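Local structure of ubiquitin-conjugating enzyme E2, putative (Plasmodium falciparum, 2Q0V) at residues L27-R32 with Y123-I128; F44-A49 with S55-T60; S87-K92 with K117-N122. The protein resembles the E2 variants that lack the catalytic cysteine and probably assists an active E2 partner in ubiquitin conjugation. All coordinates share one frame; numbering follows the deposited sequence.

Overall arrangement
Helix 22-34 leads into strand 42-46, which with strand 56-62 forms a hairpin closed by interaction 2, a short loop at the edge of the four-strand antiparallel sheet. The chain continues through strand 73-79 to residues 87-92, where interaction 3 opens; it closes at the loop 117-122, just before helix 125-135. Interaction 1 joins the first helix to the start of that last helix, so interactions 2 and 3, which follow one another in series, both nest inside its long loop. Ile125 packs on Trp57 of interaction 2, and Ile128 on Pro89 and Trp119 of interaction 3. Interactions 2 and 3 do not touch, though both reach the sheet.

Interaction 1: L27-R32 with Y123-I128; sequences LDELER and YTIETI
The guanidinium of Arg32 and the carboxylate of Glu126 meet edge to edge, their planes only 12° apart, and the phenyl side chain of Phe44 from strand 42-46 packs against both residues. The grip is side-on and bidentate: Arg32 NE donates to Glu126 OE1 at 3.0 Å, while Arg32 NH1 reaches Glu126 OE2 at 2.9 Å. Each oxygen offers its syn lone pair, and both carboxylate oxygens lie almost in the guanidinium plane, so the two bonds together restrict rotation of either group. Arginine suits this place because its chain, bent at chi2 (80°), turns NE and NH1 together toward an acid that comes out straight from the other helix.

The carboxylate of Glu29 is the second flat group, and it is largely buried. Its OE1 accepts the backbone N-H of Ile125 at 3.1 Å, from the syn side but 21° out of the carboxylate plane. A water 2.8 Å from Glu29 OE1 donates to it and accepts from Glu126 N, so one oxygen serves two amides of the first turn, Ile125 N directly and Glu126 N through the water. The other oxygen is occupied by Arg25, in a salt bridge, and by the hydroxyl of Tyr84. Thr124 CB approaches Glu29 OE1 to 3.5 Å, and Ile125 CD1 to 3.3 Å, screening the acid with carbon.

Thr124 occupies the N-cap, and its own N-H donates to Thr127 OG1 at 2.8 Å, a bond that steadies the turn. A negative charge beside a helix N terminus is probably favoured by the helix dipole. Here the acid is lent by a helix far away in sequence, and the contact belongs to the E2 fold, whose N-terminal helix 22-34 is thereby fastened to the beginning of helix 125-135.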
loop_
_atom_site.group_PDB
_atom_site.type_symbol
_atom_site.label_atom_id
_atom_site.label_comp_id
_atom_site.label_asym_id
_atom_site.label_seq_id
_atom_site.Cartn_x
_atom_site.Cartn_y
_atom_site.Cartn_z
ATOM N N LEU A 27 10.837 -10.297 5.302
ATOM C CA LEU A 27 10.561 -11.713 5.068
ATOM C C LEU A 27 9.211 -12.182 5.643
ATOM O O LEU A 27 8.527 -12.965 5.005
ATOM C CB LEU A 27 11.711 -12.591 5.557
ATOM C CG LEU A 27 13.020 -12.477 4.737
ATOM C CD1 LEU A 27 14.211 -13.085 5.529
ATOM C CD2 LEU A 27 12.906 -13.091 3.323
ATOM N N ASP A 28 8.823 -11.688 6.822
ATOM C CA ASP A 28 7.499 -11.978 7.409
ATOM C C ASP A 28 6.325 -11.481 6.529
ATOM O O ASP A 28 5.405 -12.236 6.229
ATOM C CB ASP A 28 7.390 -11.362 8.799
ATOM C CG ASP A 28 8.259 -12.072 9.836
ATOM O OD1 ASP A 28 8.581 -13.283 9.645
ATOM O OD2 ASP A 28 8.603 -11.399 10.851
ATOM N N GLU A 29 6.405 -10.214 6.116
ATOM C CA GLU A 29 5.439 -9.593 5.228
ATOM C C GLU A 29 5.390 -10.244 3.847
ATOM O O GLU A 29 4.324 -10.320 3.237
ATOM C CB GLU A 29 5.686 -8.086 5.112
ATOM C CG GLU A 29 5.627 -7.338 6.450
ATOM C CD GLU A 29 5.539 -5.829 6.285
ATOM O OE1 GLU A 29 4.755 -5.349 5.464
ATOM O OE2 GLU A 29 6.243 -5.099 6.989
ATOM N N LEU A 30 6.532 -10.735 3.364
ATOM C CA LEU A 30 6.570 -11.416 2.077
ATOM C C LEU A 30 5.823 -12.750 2.105
ATOM O O LEU A 30 5.075 -13.082 1.183
ATOM C CB LEU A 30 8.023 -11.632 1.629
ATOM C CG LEU A 30 8.155 -12.437 0.325
ATOM C CD1 LEU A 30 7.763 -11.533 -0.852
ATOM C CD2 LEU A 30 9.532 -13.057 0.161
ATOM N N GLU A 31 6.041 -13.504 3.175
ATOM C CA GLU A 31 5.391 -14.795 3.406
ATOM C C GLU A 31 3.884 -14.625 3.562
ATOM O O GLU A 31 3.098 -15.439 3.077
ATOM C CB GLU A 31 5.981 -15.434 4.655
ATOM C CG GLU A 31 5.583 -16.883 4.896
ATOM C CD GLU A 31 6.012 -17.384 6.290
ATOM O OE1 GLU A 31 7.069 -16.895 6.815
ATOM O OE2 GLU A 31 5.282 -18.251 6.860
ATOM N N ARG A 32 3.509 -13.554 4.249
ATOM C CA ARG A 32 2.134 -13.114 4.388
ATOM C C ARG A 32 1.478 -12.785 3.039
ATOM O O ARG A 32 0.402 -13.279 2.749
ATOM C CB ARG A 32 2.104 -11.894 5.313
ATOM C CG ARG A 32 0.764 -11.245 5.460
ATOM C CD ARG A 32 -0.150 -11.965 6.428
ATOM N NE ARG A 32 -1.297 -11.105 6.673
ATOM C CZ ARG A 32 -2.427 -11.472 7.254
ATOM N NH1 ARG A 32 -3.399 -10.578 7.394
ATOM N NH2 ARG A 32 -2.596 -12.714 7.675
ATOM N N TYR A 123 2.732 -0.558 11.896
ATOM C CA TYR A 123 2.001 -0.610 10.634
ATOM C C TYR A 123 2.825 -1.382 9.597
ATOM O O TYR A 123 4.054 -1.531 9.735
ATOM C CB TYR A 123 1.677 0.805 10.122
ATOM C CG TYR A 123 0.880 1.689 11.087
ATOM C CD1 TYR A 123 -0.046 1.146 11.981
ATOM C CD2 TYR A 123 1.046 3.063 11.088
ATOM C CE1 TYR A 123 -0.765 1.950 12.847
ATOM C CE2 TYR A 123 0.311 3.879 11.949
ATOM C CZ TYR A 123 -0.581 3.317 12.814
ATOM O OH TYR A 123 -1.302 4.139 13.658
ATOM N N THR A 124 2.136 -1.899 8.573
ATOM C CA THR A 124 2.737 -2.756 7.544
ATOM C C THR A 124 2.355 -2.252 6.168
ATOM O O THR A 124 1.543 -1.351 6.031
ATOM C CB THR A 124 2.276 -4.250 7.679
ATOM O OG1 THR A 124 0.849 -4.331 7.655
ATOM C CG2 THR A 124 2.760 -4.873 8.997
ATOM N N ILE A 125 2.962 -2.836 5.147
ATOM C CA ILE A 125 2.482 -2.708 3.781
ATOM C C ILE A 125 0.960 -2.959 3.728
ATOM O O ILE A 125 0.221 -2.169 3.133
ATOM C CB ILE A 125 3.278 -3.651 2.843
ATOM C CG1 ILE A 125 4.719 -3.125 2.701
ATOM C CG2 ILE A 125 2.611 -3.734 1.467
ATOM C CD1 ILE A 125 5.762 -4.180 2.588
ATOM N N GLU A 126 0.497 -4.019 4.384
ATOM C CA GLU A 126 -0.922 -4.325 4.459
ATOM C C GLU A 126 -1.768 -3.196 5.082
ATOM O O GLU A 126 -2.785 -2.803 4.494
ATOM C CB GLU A 126 -1.136 -5.667 5.143
ATOM C CG GLU A 126 -2.571 -6.041 5.442
ATOM C CD GLU A 126 -2.705 -7.465 6.034
ATOM O OE1 GLU A 126 -1.674 -8.209 6.111
ATOM O OE2 GLU A 126 -3.849 -7.838 6.424
ATOM N N THR A 127 -1.328 -2.649 6.215
ATOM C CA THR A 127 -1.998 -1.470 6.832
ATOM C C THR A 127 -2.243 -0.330 5.843
ATOM O O THR A 127 -3.289 0.331 5.885
ATOM C CB THR A 127 -1.189 -0.873 8.034
ATOM O OG1 THR A 127 -0.686 -1.931 8.847
ATOM C CG2 THR A 127 -2.061 -0.012 8.898
ATOM N N ILE A 128 -1.250 -0.083 4.993
ATOM C CA ILE A 128 -1.319 0.984 4.004
ATOM C C ILE A 128 -2.398 0.638 2.968
ATOM O O ILE A 128 -3.280 1.422 2.703
ATOM C CB ILE A 128 0.051 1.184 3.310
ATOM C CG1 ILE A 128 1.126 1.640 4.328
ATOM C CG2 ILE A 128 -0.100 2.124 2.074
ATOM C CD1 ILE A 128 2.586 1.563 3.770
HETATM O O HOH W 1 2.321 -6.584 4.904
#

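Interaction 2: F44-A49 with S55-T60; sequences FGLESA and SNWSCT
Leu46 lays a methyl group over one face of the Trp57 indole, with CD2 4.2 Å from the centroid of the six-membered ring and 15° off its normal. The CZ3 corner of the same indole meets the edge of the Phe44 ring, Trp57 CZ3 lying 4.0 Å from Phe44 CD1. With CG between its backbone N and carbonyl carbon (chi1 59°), the Phe44 side chain runs beside that of Trp57 in the same direction. What separates Phe44 from Leu46 is Gly45, whose slim backbone fits against the indole: Gly45 C lies 3.4 Å from Trp57 CE3. Cys59 SG packs against Phe44 CB at 3.7 Å, on the same side of the sheet. On the other face, the small Ser58 places OG 3.5 Å from Glu47 CA, close to the backbone.

The strands are antiparallel. Gly45 N donates to Ser58 O at 2.9 Å, the return bond from Ser58 N to Gly45 O is weak, and Glu47 N reaches Asn56 O almost straight, at 174°. Asn56 O also accepts a hydrogen bond from a water, which bridges it to Ser48 N just past the last strand pair.

Trp57 NE1 is satisfied by Leu54 O, leaving the indole's carbons to be packed by Leu26 and Leu30 of helix 22-34 and Ile125 of helix 125-135. The chemistry is divided accordingly: apolar burial on the helix-covered face of Phe44 and Cys59, Ser58 and the side-chain-less Gly45 on the other face, and backbone bonds holding the two strands together.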
loop_
_atom_site.group_PDB
_atom_site.type_symbol
_atom_site.label_atom_id
_atom_site.label_comp_id
_atom_site.label_asym_id
_atom_site.label_seq_id
_atom_site.Cartn_x
_atom_site.Cartn_y
_atom_site.Cartn_z
ATOM N N PHE A 44 -0.240 -8.063 -2.271
ATOM C CA PHE A 44 1.073 -7.430 -2.284
ATOM C C PHE A 44 2.172 -8.471 -2.414
ATOM O O PHE A 44 2.031 -9.618 -1.966
ATOM C CB PHE A 44 1.294 -6.511 -1.061
ATOM C CG PHE A 44 1.183 -7.198 0.277
ATOM C CD1 PHE A 44 2.315 -7.650 0.939
ATOM C CD2 PHE A 44 -0.050 -7.365 0.891
ATOM C CE1 PHE A 44 2.224 -8.269 2.213
ATOM C CE2 PHE A 44 -0.163 -7.989 2.147
ATOM C CZ PHE A 44 0.979 -8.449 2.810
ATOM N N GLY A 45 3.260 -8.053 -3.059
ATOM C CA GLY A 45 4.429 -8.907 -3.234
ATOM C C GLY A 45 5.594 -8.139 -3.813
ATOM O O GLY A 45 5.532 -6.931 -4.011
ATOM N N LEU A 46 6.676 -8.850 -4.076
ATOM C CA LEU A 46 7.870 -8.243 -4.619
ATOM C C LEU A 46 7.661 -7.893 -6.080
ATOM O O LEU A 46 7.030 -8.629 -6.817
ATOM C CB LEU A 46 9.053 -9.194 -4.452
ATOM C CG LEU A 46 9.610 -9.316 -3.036
ATOM C CD1 LEU A 46 10.755 -10.293 -3.054
ATOM C CD2 LEU A 46 10.082 -7.992 -2.506
ATOM N N GLU A 47 8.164 -6.734 -6.471
ATOM C CA GLU A 47 8.158 -6.312 -7.868
ATOM C C GLU A 47 8.936 -7.332 -8.709
ATOM O O GLU A 47 8.484 -7.743 -9.782
ATOM C CB GLU A 47 8.781 -4.930 -7.964
ATOM C CG GLU A 47 8.592 -4.198 -9.277
ATOM C CD GLU A 47 9.043 -2.736 -9.171
ATOM O OE1 GLU A 47 9.702 -2.374 -8.154
ATOM O OE2 GLU A 47 8.736 -1.940 -10.089
ATOM N N SER A 48 10.088 -7.766 -8.199
ATOM C CA SER A 48 10.829 -8.864 -8.828
ATOM C C SER A 48 11.447 -9.818 -7.804
ATOM O O SER A 48 12.071 -9.396 -6.822
ATOM C CB SER A 48 11.872 -8.345 -9.835
ATOM O OG SER A 48 12.843 -7.549 -9.191
ATOM N N ALA A 49 11.274 -11.109 -8.064
ATOM C CA ALA A 49 11.647 -12.164 -7.124
ATOM C C ALA A 49 13.130 -12.185 -6.736
ATOM O O ALA A 49 13.483 -12.756 -5.695
ATOM C CB ALA A 49 11.205 -13.533 -7.660
ATOM N N SER A 55 12.856 -4.335 -1.167
ATOM C CA SER A 55 12.480 -2.957 -0.964
ATOM C C SER A 55 11.259 -2.513 -1.773
ATOM O O SER A 55 10.500 -1.673 -1.314
ATOM C CB SER A 55 13.666 -2.031 -1.267
ATOM O OG SER A 55 14.746 -2.298 -0.403
ATOM N N ASN A 56 11.111 -3.056 -2.973
ATOM C CA ASN A 56 10.083 -2.640 -3.933
ATOM C C ASN A 56 8.935 -3.650 -4.064
ATOM O O ASN A 56 9.158 -4.827 -4.386
ATOM C CB ASN A 56 10.706 -2.399 -5.314
ATOM C CG ASN A 56 10.925 -0.907 -5.609
ATOM O OD1 ASN A 56 11.991 -0.327 -5.282
ATOM N ND2 ASN A 56 9.909 -0.271 -6.234
ATOM N N TRP A 57 7.714 -3.185 -3.837
ATOM C CA TRP A 57 6.568 -4.092 -3.797
ATOM C C TRP A 57 5.526 -3.718 -4.802
ATOM O O TRP A 57 5.119 -2.559 -4.866
ATOM C CB TRP A 57 5.943 -4.151 -2.389
ATOM C CG TRP A 57 6.913 -4.655 -1.332
ATOM C CD1 TRP A 57 8.028 -4.006 -0.864
ATOM C CD2 TRP A 57 6.850 -5.893 -0.622
ATOM N NE1 TRP A 57 8.659 -4.767 0.086
ATOM C CE2 TRP A 57 7.960 -5.927 0.260
ATOM C CE3 TRP A 57 5.963 -6.971 -0.633
ATOM C CZ2 TRP A 57 8.218 -7.019 1.105
ATOM C CZ3 TRP A 57 6.209 -8.044 0.205
ATOM C CH2 TRP A 57 7.328 -8.056 1.074
ATOM N N SER A 58 5.100 -4.715 -5.572
ATOM C CA SER A 58 3.921 -4.618 -6.417
ATOM C C SER A 58 2.649 -5.001 -5.646
ATOM O O SER A 58 2.558 -6.097 -5.095
ATOM C CB SER A 58 4.067 -5.517 -7.638
ATOM O OG SER A 58 4.985 -4.934 -8.530
ATOM N N CYS A 59 1.679 -4.088 -5.654
ATOM C CA CYS A 59 0.452 -4.185 -4.864
ATOM C C CYS A 59 -0.817 -3.971 -5.688
ATOM O O CYS A 59 -0.809 -3.270 -6.699
ATOM C CB CYS A 59 0.499 -3.178 -3.722
ATOM S SG CYS A 59 1.998 -3.292 -2.712
ATOM N N THR A 60 -1.906 -4.577 -5.238
ATOM C CA THR A 60 -3.221 -4.404 -5.840
ATOM C C THR A 60 -4.267 -4.062 -4.769
ATOM O O THR A 60 -4.308 -4.695 -3.694
ATOM C CB THR A 60 -3.654 -5.676 -6.586
ATOM O OG1 THR A 60 -2.690 -5.992 -7.597
ATOM C CG2 THR A 60 -4.974 -5.482 -7.261
HETATM O O HOH W 2 11.351 -6.015 -5.792
#

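Interaction 3: S87-K92 with K117-N122; sequences SPPTVK and KNWNRN. With PO4 (phosphate ion), chain B.
Segments 87-92 and 117-122 approach most closely between Pro88 and Trp119, whose CA atoms are 6.1 Å apart. Pro88 and Pro89 follow trans peptide bonds with polyproline-like torsions, which keep the chain rigid and extended as it enters strand 90-93. The other segment is an irregular loop in which Asn120 OD1 accepts Asn122 N at 2.9 Å, an Asx turn shortly before helix 125-135.

One face of the Trp119 indole is laid over this proline chain. Pro88 CA stands 4.0 Å from the centroid of the six-membered ring, nearly above its centre, while Pro88 CB comes to 3.8 Å from CD2 of Trp119. Pro89 CD meets the rim at Trp119 CH2, 3.6 Å away. With CG anti to its backbone N (chi1 178°), the indole swings out to reach both rings, and its NE1 is bonded to Pro85 O. Ile128 packs on Trp119 and Pro89.

Beyond the contact, Lys117 NZ donates to O3 of a phosphate at 2.7 Å, an ion probably from the crystallisation liquor. A tryptophan with its face against the prolines of a Tyr-Pro-x-x-Pro-Pro segment, here Tyr84 to Pro89, is characteristic of the E2 fold, which the E2 variants share.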
loop_
_atom_site.group_PDB
_atom_site.type_symbol
_atom_site.label_atom_id
_atom_site.label_comp_id
_atom_site.label_asym_id
_atom_site.label_seq_id
_atom_site.Cartn_x
_atom_site.Cartn_y
_atom_site.Cartn_z
ATOM N N SER A 87 10.662 4.015 9.408
ATOM C CA SER A 87 10.199 5.093 8.551
ATOM C C SER A 87 9.123 4.573 7.593
ATOM O O SER A 87 9.171 3.407 7.212
ATOM C CB SER A 87 11.374 5.659 7.750
ATOM O OG SER A 87 12.263 6.368 8.611
ATOM N N PRO A 88 8.157 5.440 7.195
ATOM C CA PRO A 88 7.115 4.971 6.284
ATOM C C PRO A 88 7.665 4.657 4.894
ATOM O O PRO A 88 8.625 5.290 4.450
ATOM C CB PRO A 88 6.130 6.146 6.242
ATOM C CG PRO A 88 6.954 7.324 6.534
ATOM C CD PRO A 88 7.953 6.861 7.556
ATOM N N PRO A 89 7.055 3.693 4.190
ATOM C CA PRO A 89 7.467 3.506 2.806
ATOM C C PRO A 89 6.913 4.649 1.962
ATOM O O PRO A 89 6.089 5.431 2.455
ATOM C CB PRO A 89 6.791 2.191 2.408
ATOM C CG PRO A 89 6.135 1.654 3.621
ATOM C CD PRO A 89 5.983 2.767 4.585
ATOM N N THR A 90 7.375 4.764 0.717
ATOM C CA THR A 90 6.744 5.664 -0.247
ATOM C C THR A 90 5.712 4.850 -1.000
ATOM O O THR A 90 5.939 3.666 -1.323
ATOM C CB THR A 90 7.745 6.321 -1.285
ATOM O OG1 THR A 90 8.308 5.321 -2.146
ATOM C CG2 THR A 90 8.854 7.073 -0.595
ATOM N N VAL A 91 4.581 5.494 -1.278
ATOM C CA VAL A 91 3.454 4.843 -1.908
ATOM C C VAL A 91 3.070 5.628 -3.152
ATOM O O VAL A 91 2.869 6.844 -3.094
ATOM C CB VAL A 91 2.222 4.730 -0.928
ATOM C CG1 VAL A 91 1.088 3.902 -1.549
ATOM C CG2 VAL A 91 2.637 4.166 0.426
ATOM N N LYS A 92 2.975 4.929 -4.281
ATOM C CA LYS A 92 2.408 5.523 -5.486
ATOM C C LYS A 92 1.530 4.591 -6.319
ATOM O O LYS A 92 1.790 3.380 -6.463
ATOM C CB LYS A 92 3.464 6.231 -6.356
ATOM C CG LYS A 92 4.632 5.415 -6.813
ATOM C CD LYS A 92 5.822 6.343 -7.139
ATOM C CE LYS A 92 6.458 6.961 -5.854
ATOM N NZ LYS A 92 7.644 7.909 -6.069
ATOM N N LYS A 117 1.277 9.835 7.893
ATOM C CA LYS A 117 1.531 11.047 8.659
ATOM C C LYS A 117 2.063 10.715 10.049
ATOM O O LYS A 117 3.155 11.153 10.442
ATOM C CB LYS A 117 0.230 11.820 8.819
ATOM C CG LYS A 117 0.424 13.225 9.293
ATOM C CD LYS A 117 -0.872 13.821 9.748
ATOM C CE LYS A 117 -0.533 15.006 10.655
ATOM N NZ LYS A 117 -1.694 15.813 11.187
ATOM N N ASN A 118 1.284 9.934 10.790
ATOM C CA ASN A 118 1.665 9.519 12.128
ATOM C C ASN A 118 2.112 8.098 12.076
ATOM O O ASN A 118 1.563 7.277 12.792
ATOM C CB ASN A 118 0.481 9.609 13.075
ATOM C CG ASN A 118 -0.213 10.918 12.990
ATOM O OD1 ASN A 118 -1.378 10.990 12.592
ATOM N ND2 ASN A 118 0.508 11.991 13.327
ATOM N N TRP A 119 3.089 7.804 11.225
ATOM C CA TRP A 119 3.548 6.433 11.055
ATOM C C TRP A 119 3.983 5.893 12.399
ATOM O O TRP A 119 4.317 6.680 13.299
ATOM C CB TRP A 119 4.647 6.328 9.982
ATOM C CG TRP A 119 5.243 4.965 9.748
ATOM C CD1 TRP A 119 6.419 4.492 10.262
ATOM C CD2 TRP A 119 4.728 3.909 8.908
ATOM N NE1 TRP A 119 6.665 3.207 9.808
ATOM C CE2 TRP A 119 5.645 2.828 8.982
ATOM C CE3 TRP A 119 3.581 3.765 8.113
ATOM C CZ2 TRP A 119 5.443 1.625 8.303
ATOM C CZ3 TRP A 119 3.397 2.575 7.426
ATOM C CH2 TRP A 119 4.314 1.519 7.533
ATOM N N ASN A 120 3.938 4.559 12.524
ATOM C CA ASN A 120 4.290 3.792 13.721
ATOM C C ASN A 120 4.920 2.542 13.105
ATOM O O ASN A 120 4.446 2.060 12.050
ATOM C CB ASN A 120 2.982 3.522 14.489
ATOM C CG ASN A 120 3.159 2.688 15.759
ATOM O OD1 ASN A 120 3.557 1.520 15.695
ATOM N ND2 ASN A 120 2.802 3.275 16.921
ATOM N N ARG A 121 6.016 2.028 13.675
ATOM C CA ARG A 121 6.685 0.857 13.057
ATOM C C ARG A 121 5.843 -0.440 13.108
ATOM O O ARG A 121 6.211 -1.466 12.553
ATOM C CB ARG A 121 8.096 0.645 13.661
ATOM C CG ARG A 121 8.146 -0.034 15.072
ATOM C CD ARG A 121 9.560 -0.003 15.774
ATOM N NE ARG A 121 10.672 -0.611 15.006
ATOM C CZ ARG A 121 10.664 -1.846 14.498
ATOM N NH1 ARG A 121 11.725 -2.304 13.829
ATOM N NH2 ARG A 121 9.585 -2.622 14.640
ATOM N N ASN A 122 4.726 -0.389 13.814
ATOM C CA ASN A 122 3.803 -1.510 13.898
ATOM C C ASN A 122 2.760 -1.577 12.760
ATOM O O ASN A 122 1.986 -2.533 12.697
ATOM C CB ASN A 122 3.072 -1.502 15.238
ATOM C CG ASN A 122 4.008 -1.583 16.423
ATOM O OD1 ASN A 122 4.758 -2.561 16.593
ATOM N ND2 ASN A 122 3.975 -0.553 17.251
HETATM P P PO4 B . -3.543 14.177 13.489
HETATM O O1 PO4 B . -4.436 15.254 12.913
HETATM O O2 PO4 B . -3.615 12.942 12.612
HETATM O O3 PO4 B . -2.111 14.657 13.562
HETATM O O4 PO4 B . -4.005 13.870 14.892
#